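Local coordinates for 3-guanidinopropionase (Pseudomonas aeruginosa, PDB 3NIQ), which catalyses the manganese-dependent hydrolysis of 3-guanidinopropanoate to beta-alanine and urea, working as a homohexamer of the arginase family, at residues D4-A12 / F23-D31; G86-N94 / R104-V112. One frame throughout, in Å; residues are numbered along the deposited sequence.

How the contacts relate
From the N terminus the chain first runs through 4-12, passes ten residues that are neither helix nor strand, and returns in 23-31, so that contact 1 closes a loop ahead of strand 37-42. Contact 2 opens only later, where 86-94 leaves strand 85-90 and helix 98-114 packs back on it; the two loops therefore follow in series, neither nesting nor crossing, and the contact centres are about 19 Å apart. The contacts still meet in space. Phe29 N lies 2.7 Å from Asp87 O and Phe23 N lies 2.8 Å from Asp87 OD2, both probable hydrogen bonds, which fasten the N-terminal arm to strand 85-90, one of the two edge strands of the parallel sheet within this chain.

Contact 1. Residues D4-A12 / F23-D31; sequences DHPQPLDAA and FMRLPAFTD
Leu9 and Arg25 form the close centre of this contact, their side chains crossing at about a right angle. The backbone N of Leu9 donates to Arg25 O over 2.9 Å, tilted 29° from the carbonyl plane, while Leu9 CB sits over the centre of one guanidinium face, 3.9 Å from Arg25 CZ. Ala11 CA approaches the same guanidinium at its edge. The arginine chain, bent at chi3 (-68°), carries this group to the carbonyls of Ala18 and Ile14, which accept from NH1 and NH2 and so help fix its rotation within the protein. Arg25 O itself is gripped more than once: besides Leu9 N it receives a water that also donates to Gln7 O, and Pro8 CA makes a C-H...O contact with it at 3.2 Å. Pro8 is pressed close here, its CB also lying 3.2 Å from Met24 O, and its ring runs alongside the Leu26 side chain, whose CD2 reaches the proline nitrogen.

Two irregular segments thus pair without forming a sheet, running roughly antiparallel as an N-terminal arm laid over the edge of the arginase-family alpha/beta fold. Leu26 and Met24 turn to Tyr80 of helix 79-82 and to Leu39 of strand 37-42, while Ala11 packs on Tyr193 of a second subunit.

The other end is apolar but still close. Buried Pro6 meets Pro27 CD through its CB at 3.8 Å, and Pro6 CG comes to 3.4 Å from Phe29 CZ, at an oblique angle to the ring. The looser, solvent-facing side belongs to Gln7 and Asp10, both turned away from 23-31. The Gln7 amide makes a weak hydrogen bond to Asp81, and Asp10 OD1 takes a weak bond from Ala12 N, 3.3 Å long.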
loop_
_atom_site.group_PDB
_atom_site.type_symbol
_atom_site.label_atom_id
_atom_site.label_comp_id
_atom_site.label_asym_id
_atom_site.label_seq_id
_atom_site.Cartn_x
_atom_site.Cartn_y
_atom_site.Cartn_z
ATOM N N ASP A 4 -5.038 16.825 -40.388
ATOM C CA ASP A 4 -3.745 17.133 -39.679
ATOM C C ASP A 4 -3.939 17.650 -38.237
ATOM O O ASP A 4 -3.102 18.387 -37.715
ATOM C CB ASP A 4 -2.865 18.101 -40.502
ATOM C CG ASP A 4 -3.518 19.469 -40.726
ATOM O OD1 ASP A 4 -4.766 19.580 -40.685
ATOM O OD2 ASP A 4 -2.768 20.443 -40.956
ATOM N N HIS A 5 -5.040 17.260 -37.604
ATOM C CA HIS A 5 -5.234 17.536 -36.179
ATOM C C HIS A 5 -4.137 16.817 -35.398
ATOM O O HIS A 5 -3.615 15.813 -35.869
ATOM C CB HIS A 5 -6.608 17.045 -35.737
ATOM C CG HIS A 5 -7.749 17.777 -36.380
ATOM N ND1 HIS A 5 -9.064 17.563 -36.024
ATOM C CD2 HIS A 5 -7.772 18.733 -37.343
ATOM C CE1 HIS A 5 -9.850 18.350 -36.742
ATOM N NE2 HIS A 5 -9.090 19.067 -37.553
ATOM N N PRO A 6 -3.761 17.333 -34.213
ATOM C CA PRO A 6 -2.883 16.509 -33.366
ATOM C C PRO A 6 -3.552 15.165 -33.074
ATOM O O PRO A 6 -4.776 15.082 -33.036
ATOM C CB PRO A 6 -2.759 17.336 -32.083
ATOM C CG PRO A 6 -2.979 18.765 -32.550
ATOM C CD PRO A 6 -4.066 18.642 -33.597
ATOM N N GLN A 7 -2.752 14.114 -32.940
ATOM C CA GLN A 7 -3.275 12.795 -32.624
ATOM C C GLN A 7 -2.408 12.227 -31.498
ATOM O O GLN A 7 -1.218 12.545 -31.418
ATOM C CB GLN A 7 -3.215 11.846 -33.845
ATOM C CG GLN A 7 -4.087 12.229 -35.067
ATOM C CD GLN A 7 -5.586 12.063 -34.845
ATOM O OE1 GLN A 7 -6.036 11.185 -34.118
ATOM N NE2 GLN A 7 -6.366 12.911 -35.490
ATOM N N PRO A 8 -3.002 11.389 -30.631
ATOM C CA PRO A 8 -2.252 10.707 -29.576
ATOM C C PRO A 8 -1.175 9.825 -30.193
ATOM O O PRO A 8 -1.310 9.449 -31.355
ATOM C CB PRO A 8 -3.304 9.786 -28.927
ATOM C CG PRO A 8 -4.626 10.349 -29.315
ATOM C CD PRO A 8 -4.418 10.969 -30.669
ATOM N N LEU A 9 -0.143 9.471 -29.428
ATOM C CA LEU A 9 0.827 8.478 -29.891
ATOM C C LEU A 9 0.092 7.218 -30.367
ATOM O O LEU A 9 -0.859 6.760 -29.733
ATOM C CB LEU A 9 1.845 8.136 -28.792
ATOM C CG LEU A 9 2.842 9.218 -28.337
ATOM C CD1 LEU A 9 3.697 8.758 -27.125
ATOM C CD2 LEU A 9 3.747 9.665 -29.484
ATOM N N ASP A 10 0.514 6.672 -31.502
ATOM C CA ASP A 10 -0.137 5.482 -32.045
ATOM C C ASP A 10 0.210 4.213 -31.237
ATOM O O ASP A 10 1.360 3.752 -31.252
ATOM C CB ASP A 10 0.247 5.312 -33.515
ATOM C CG ASP A 10 -0.628 4.298 -34.242
ATOM O OD1 ASP A 10 -1.565 3.718 -33.639
ATOM O OD2 ASP A 10 -0.365 4.096 -35.443
ATOM N N ALA A 11 -0.791 3.672 -30.538
ATOM C CA ALA A 11 -0.601 2.524 -29.635
ATOM C C ALA A 11 -0.281 1.227 -30.376
ATOM O O ALA A 11 0.156 0.244 -29.774
ATOM C CB ALA A 11 -1.819 2.333 -28.747
ATOM N N ALA A 12 -0.519 1.222 -31.684
ATOM C CA ALA A 12 -0.162 0.080 -32.525
ATOM C C ALA A 12 1.353 0.051 -32.746
ATOM O O ALA A 12 1.893 -0.936 -33.243
ATOM C CB ALA A 12 -0.896 0.172 -33.849
ATOM N N PHE A 23 -1.317 14.478 -21.468
ATOM C CA PHE A 23 -2.725 14.091 -21.476
ATOM C C PHE A 23 -3.050 13.351 -22.768
ATOM O O PHE A 23 -2.777 13.858 -23.857
ATOM C CB PHE A 23 -3.637 15.314 -21.350
ATOM C CG PHE A 23 -3.704 15.878 -19.970
ATOM C CD1 PHE A 23 -4.081 15.065 -18.888
ATOM C CD2 PHE A 23 -3.415 17.227 -19.744
ATOM C CE1 PHE A 23 -4.152 15.591 -17.587
ATOM C CE2 PHE A 23 -3.511 17.766 -18.462
ATOM C CZ PHE A 23 -3.862 16.927 -17.373
ATOM N N MET A 24 -3.620 12.152 -22.632
ATOM C CA MET A 24 -4.040 11.316 -23.764
ATOM C C MET A 24 -2.874 11.029 -24.725
ATOM O O MET A 24 -3.107 10.677 -25.869
ATOM C CB MET A 24 -5.207 11.969 -24.530
ATOM C CG MET A 24 -6.338 12.541 -23.647
ATOM S SD MET A 24 -7.159 11.275 -22.685
ATOM C CE MET A 24 -8.362 12.280 -21.770
ATOM N N ARG A 25 -1.633 11.216 -24.255
ATOM C CA ARG A 25 -0.417 11.080 -25.090
ATOM C C ARG A 25 -0.475 11.925 -26.354
ATOM O O ARG A 25 -0.008 11.514 -27.425
ATOM C CB ARG A 25 -0.139 9.603 -25.441
ATOM C CG ARG A 25 -0.032 8.691 -24.196
ATOM C CD ARG A 25 0.836 7.465 -24.453
ATOM N NE ARG A 25 0.211 6.557 -25.409
ATOM C CZ ARG A 25 0.849 5.544 -25.996
ATOM N NH1 ARG A 25 2.130 5.302 -25.727
ATOM N NH2 ARG A 25 0.206 4.773 -26.850
ATOM N N LEU A 26 -1.038 13.117 -26.222
ATOM C CA LEU A 26 -1.117 14.064 -27.321
ATOM C C LEU A 26 0.165 14.883 -27.345
ATOM O O LEU A 26 0.963 14.818 -26.383
ATOM C CB LEU A 26 -2.354 14.979 -27.131
ATOM C CG LEU A 26 -3.730 14.346 -27.385
ATOM C CD1 LEU A 26 -4.834 15.100 -26.654
ATOM C CD2 LEU A 26 -4.081 14.291 -28.872
ATOM N N PRO A 27 0.395 15.650 -28.437
ATOM C CA PRO A 27 1.510 16.589 -28.413
ATOM C C PRO A 27 1.290 17.690 -27.382
ATOM O O PRO A 27 0.127 18.018 -27.045
ATOM C CB PRO A 27 1.521 17.168 -29.850
ATOM C CG PRO A 27 0.773 16.172 -30.675
ATOM C CD PRO A 27 -0.310 15.693 -29.727
ATOM N N ALA A 28 2.395 18.226 -26.855
ATOM C CA ALA A 28 2.346 19.360 -25.944
ATOM C C ALA A 28 2.348 20.678 -26.715
ATOM O O ALA A 28 3.044 20.809 -27.735
ATOM C CB ALA A 28 3.496 19.311 -24.979
ATOM N N PHE A 29 1.554 21.638 -26.230
ATOM C CA PHE A 29 1.396 22.945 -26.876
ATOM C C PHE A 29 1.583 24.048 -25.856
ATOM O O PHE A 29 1.288 23.877 -24.660
ATOM C CB PHE A 29 0.017 23.095 -27.554
ATOM C CG PHE A 29 -0.175 22.206 -28.749
ATOM C CD1 PHE A 29 0.072 22.687 -30.037
ATOM C CD2 PHE A 29 -0.608 20.883 -28.586
ATOM C CE1 PHE A 29 -0.093 21.880 -31.147
ATOM C CE2 PHE A 29 -0.788 20.052 -29.693
ATOM C CZ PHE A 29 -0.529 20.544 -30.982
ATOM N N THR A 30 2.052 25.190 -26.337
ATOM C CA THR A 30 2.251 26.359 -25.490
ATOM C C THR A 30 1.343 27.520 -25.931
ATOM O O THR A 30 1.115 28.466 -25.195
ATOM C CB THR A 30 3.736 26.800 -25.526
ATOM O OG1 THR A 30 3.929 27.856 -24.590
ATOM C CG2 THR A 30 4.149 27.299 -26.920
ATOM N N ASP A 31 0.837 27.433 -27.152
ATOM C CA ASP A 31 -0.004 28.473 -27.693
ATOM C C ASP A 31 -1.438 27.991 -27.774
ATOM O O ASP A 31 -1.742 27.104 -28.579
ATOM C CB ASP A 31 0.491 28.872 -29.096
ATOM C CG ASP A 31 -0.372 29.950 -29.733
ATOM O OD1 ASP A 31 -1.300 30.444 -29.053
ATOM O OD2 ASP A 31 -0.119 30.293 -30.905
HETATM O O HOH W 1 1.383 12.567 -29.546
#

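Contact 2. Residues G86-N94 / R104-V112; sequences GDLGDAPVN and RIEGFYRQV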
loop_
_atom_site.group_PDB
_atom_site.type_symbol
_atom_site.label_atom_id
_atom_site.label_comp_id
_atom_site.label_asym_id
_atom_site.label_seq_id
_atom_site.Cartn_x
_atom_site.Cartn_y
_atom_site.Cartn_z
ATOM N N GLY A 86 -5.023 19.285 -27.628
ATOM C CA GLY A 86 -3.624 19.237 -27.226
ATOM C C GLY A 86 -3.422 19.388 -25.737
ATOM O O GLY A 86 -4.331 19.828 -25.024
ATOM N N ASP A 87 -2.234 19.010 -25.269
ATOM C CA ASP A 87 -1.850 19.197 -23.865
ATOM C C ASP A 87 -1.232 20.577 -23.763
ATOM O O ASP A 87 -0.131 20.822 -24.250
ATOM C CB ASP A 87 -0.879 18.090 -23.388
ATOM C CG ASP A 87 -0.586 18.155 -21.883
ATOM O OD1 ASP A 87 -0.605 19.258 -21.316
ATOM O OD2 ASP A 87 -0.322 17.100 -21.261
ATOM N N LEU A 88 -1.971 21.490 -23.153
ATOM C CA LEU A 88 -1.551 22.861 -23.011
ATOM C C LEU A 88 -0.661 23.076 -21.789
ATOM O O LEU A 88 -0.383 24.200 -21.414
ATOM C CB LEU A 88 -2.789 23.771 -22.928
ATOM C CG LEU A 88 -3.140 24.632 -24.134
ATOM C CD1 LEU A 88 -4.299 25.551 -23.758
ATOM C CD2 LEU A 88 -1.920 25.466 -24.660
ATOM N N GLY A 89 -0.203 21.999 -21.162
ATOM C CA GLY A 89 0.681 22.150 -20.008
ATOM C C GLY A 89 -0.134 22.477 -18.760
ATOM O O GLY A 89 -1.350 22.205 -18.708
ATOM N N ASP A 90 0.537 23.030 -17.752
ATOM C CA ASP A 90 -0.103 23.401 -16.493
ATOM C C ASP A 90 -0.243 24.906 -16.345
ATOM O O ASP A 90 0.666 25.642 -16.696
ATOM C CB ASP A 90 0.727 22.902 -15.302
ATOM C CG ASP A 90 0.662 21.396 -15.115
ATOM O OD1 ASP A 90 -0.223 20.715 -15.692
ATOM O OD2 ASP A 90 1.519 20.904 -14.365
ATOM N N ALA A 91 -1.366 25.352 -15.784
ATOM C CA ALA A 91 -1.503 26.741 -15.386
ATOM C C ALA A 91 -0.413 27.110 -14.343
ATOM O O ALA A 91 0.034 26.252 -13.585
ATOM C CB ALA A 91 -2.877 26.990 -14.824
ATOM N N PRO A 92 0.039 28.378 -14.344
ATOM C CA PRO A 92 1.008 28.830 -13.346
ATOM C C PRO A 92 0.370 28.809 -11.950
ATOM O O PRO A 92 -0.785 29.199 -11.793
ATOM C CB PRO A 92 1.345 30.271 -13.802
ATOM C CG PRO A 92 0.186 30.682 -14.675
ATOM C CD PRO A 92 -0.272 29.423 -15.335
ATOM N N VAL A 93 1.116 28.331 -10.962
ATOM C CA VAL A 93 0.610 28.133 -9.617
ATOM C C VAL A 93 1.687 28.562 -8.602
ATOM O O VAL A 93 2.875 28.492 -8.902
ATOM C CB VAL A 93 0.223 26.632 -9.424
ATOM C CG1 VAL A 93 0.081 26.277 -7.975
ATOM C CG2 VAL A 93 -1.070 26.295 -10.193
ATOM N N ASN A 94 1.258 28.998 -7.417
ATOM C CA ASN A 94 2.146 29.347 -6.301
ATOM C C ASN A 94 1.653 28.632 -5.032
ATOM O O ASN A 94 0.658 29.041 -4.418
ATOM C CB ASN A 94 2.167 30.865 -6.084
ATOM C CG ASN A 94 3.068 31.299 -4.913
ATOM O OD1 ASN A 94 3.488 30.500 -4.064
ATOM N ND2 ASN A 94 3.342 32.584 -4.860
ATOM N N ARG A 104 -2.645 34.347 -10.920
ATOM C CA ARG A 104 -1.863 33.755 -12.006
ATOM C C ARG A 104 -2.717 32.787 -12.817
ATOM O O ARG A 104 -2.666 32.775 -14.054
ATOM C CB ARG A 104 -0.614 33.076 -11.443
ATOM C CG ARG A 104 0.459 34.107 -11.026
ATOM C CD ARG A 104 1.436 33.576 -9.995
ATOM N NE ARG A 104 2.352 32.599 -10.566
ATOM C CZ ARG A 104 3.567 32.334 -10.091
ATOM N NH1 ARG A 104 4.022 32.981 -9.025
ATOM N NH2 ARG A 104 4.324 31.420 -10.686
ATOM N N ILE A 105 -3.542 32.007 -12.115
ATOM C CA ILE A 105 -4.390 31.046 -12.800
ATOM C C ILE A 105 -5.397 31.734 -13.700
ATOM O O ILE A 105 -5.571 31.326 -14.856
ATOM C CB ILE A 105 -5.105 30.089 -11.831
ATOM C CG1 ILE A 105 -4.057 29.238 -11.096
ATOM C CG2 ILE A 105 -6.106 29.244 -12.603
ATOM C CD1 ILE A 105 -4.594 28.457 -9.899
ATOM N N GLU A 106 -6.054 32.777 -13.192
ATOM C CA GLU A 106 -7.023 33.514 -14.011
ATOM C C GLU A 106 -6.349 34.109 -15.265
ATOM O O GLU A 106 -6.933 34.094 -16.350
ATOM C CB GLU A 106 -7.710 34.635 -13.210
ATOM C CG GLU A 106 -8.642 35.494 -14.093
ATOM C CD GLU A 106 -9.364 36.624 -13.352
ATOM O OE1 GLU A 106 -9.255 36.719 -12.105
ATOM O OE2 GLU A 106 -10.055 37.408 -14.034
ATOM N N GLY A 107 -5.145 34.663 -15.091
ATOM C CA GLY A 107 -4.401 35.279 -16.197
ATOM C C GLY A 107 -4.157 34.282 -17.323
ATOM O O GLY A 107 -4.341 34.592 -18.497
ATOM N N PHE A 108 -3.782 33.059 -16.954
ATOM C CA PHE A 108 -3.628 31.986 -17.914
ATOM C C PHE A 108 -4.937 31.694 -18.652
ATOM O O PHE A 108 -4.974 31.612 -19.887
ATOM C CB PHE A 108 -3.129 30.735 -17.179
ATOM C CG PHE A 108 -2.821 29.574 -18.086
ATOM C CD1 PHE A 108 -1.620 29.526 -18.792
ATOM C CD2 PHE A 108 -3.716 28.521 -18.209
ATOM C CE1 PHE A 108 -1.318 28.431 -19.640
ATOM C CE2 PHE A 108 -3.440 27.432 -19.052
ATOM C CZ PHE A 108 -2.233 27.391 -19.774
ATOM N N TYR A 109 -6.022 31.528 -17.900
ATOM C CA TYR A 109 -7.290 31.185 -18.522
ATOM C C TYR A 109 -7.871 32.313 -19.369
ATOM O O TYR A 109 -8.597 32.048 -20.310
ATOM C CB TYR A 109 -8.311 30.672 -17.484
ATOM C CG TYR A 109 -8.067 29.207 -17.174
ATOM C CD1 TYR A 109 -8.768 28.200 -17.857
ATOM C CD2 TYR A 109 -7.098 28.826 -16.256
ATOM C CE1 TYR A 109 -8.515 26.844 -17.607
ATOM C CE2 TYR A 109 -6.831 27.447 -16.000
ATOM C CZ TYR A 109 -7.553 26.482 -16.664
ATOM O OH TYR A 109 -7.316 25.145 -16.444
ATOM N N ARG A 110 -7.577 33.561 -19.019
ATOM C CA ARG A 110 -7.961 34.702 -19.893
ATOM C C ARG A 110 -7.327 34.574 -21.285
ATOM O O ARG A 110 -7.950 34.904 -22.292
ATOM C CB ARG A 110 -7.544 36.034 -19.275
ATOM C CG ARG A 110 -8.391 36.453 -18.066
ATOM C CD ARG A 110 -8.372 37.951 -17.873
ATOM N NE ARG A 110 -9.102 38.392 -16.677
ATOM C CZ ARG A 110 -9.336 39.675 -16.398
ATOM N NH1 ARG A 110 -8.915 40.624 -17.240
ATOM N NH2 ARG A 110 -9.989 40.016 -15.287
ATOM N N GLN A 111 -6.086 34.092 -21.327
ATOM C CA GLN A 111 -5.374 33.893 -22.593
ATOM C C GLN A 111 -5.988 32.751 -23.371
ATOM O O GLN A 111 -6.182 32.840 -24.588
ATOM C CB GLN A 111 -3.910 33.536 -22.324
ATOM C CG GLN A 111 -3.016 34.718 -21.981
ATOM C CD GLN A 111 -1.666 34.267 -21.434
ATOM O OE1 GLN A 111 -1.541 33.174 -20.872
ATOM N NE2 GLN A 111 -0.654 35.110 -21.587
ATOM N N VAL A 112 -6.253 31.648 -22.673
ATOM C CA VAL A 112 -6.889 30.500 -23.290
ATOM C C VAL A 112 -8.234 30.970 -23.888
ATOM O O VAL A 112 -8.520 30.719 -25.049
ATOM C CB VAL A 112 -7.102 29.351 -22.254
ATOM C CG1 VAL A 112 -7.977 28.241 -22.834
ATOM C CG2 VAL A 112 -5.765 28.811 -21.778
#
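Phe108 takes Ala91 over its ring face and Pro92 against its CB, the central touch in the first half of a beta-alpha-beta crossover of the arginase-family fold, where helix 98-114 follows strand 85-90 and covers its C-terminal exit. Ala91 CA stands over the ring centre in a CH-pi contact, 4.1 Å from the centroid and 13° off the normal, and Ala91 CB leans on Phe108 CD2 and touches Tyr109 CE2. With CG anti to the backbone N (chi1 -175°), Phe108 directs its phenyl toward the Ala91-Pro92 loop. Pro92 fits beside it, its CD 3.6 Å from Phe108 CB and its CG at the carbonyl of Arg104.

Further along, Pro92 O lies 3.3 Å from Ile105 CG1, and the Val93 and Ile105 side chains lie alongside, touching through CG2 and CD1. Val93 O sits above one face of the Arg104 guanidinium, offset toward its rim. At the opposite end the Leu88 and Val112 side chains pass in opposite senses, CD1 and CG2 4.1 Å apart.

A second shell positions two of these groups. Asp100 pairs with Arg104 NH1 and also accepts from Asn94 ND2, while Asn94 OD1 accepts from Ile96 N. Ser121 holds the hydroxyl of Tyr109, whose ring packs on Ile40 and Val42 of strand 37-42. Within strand 85-90, Asp87 forms a salt bridge with Arg62 and closes an Asx turn: Gly89 N donates to Asp87 OD1 over 2.8 Å, nearly along the C-O axis of that oxygen.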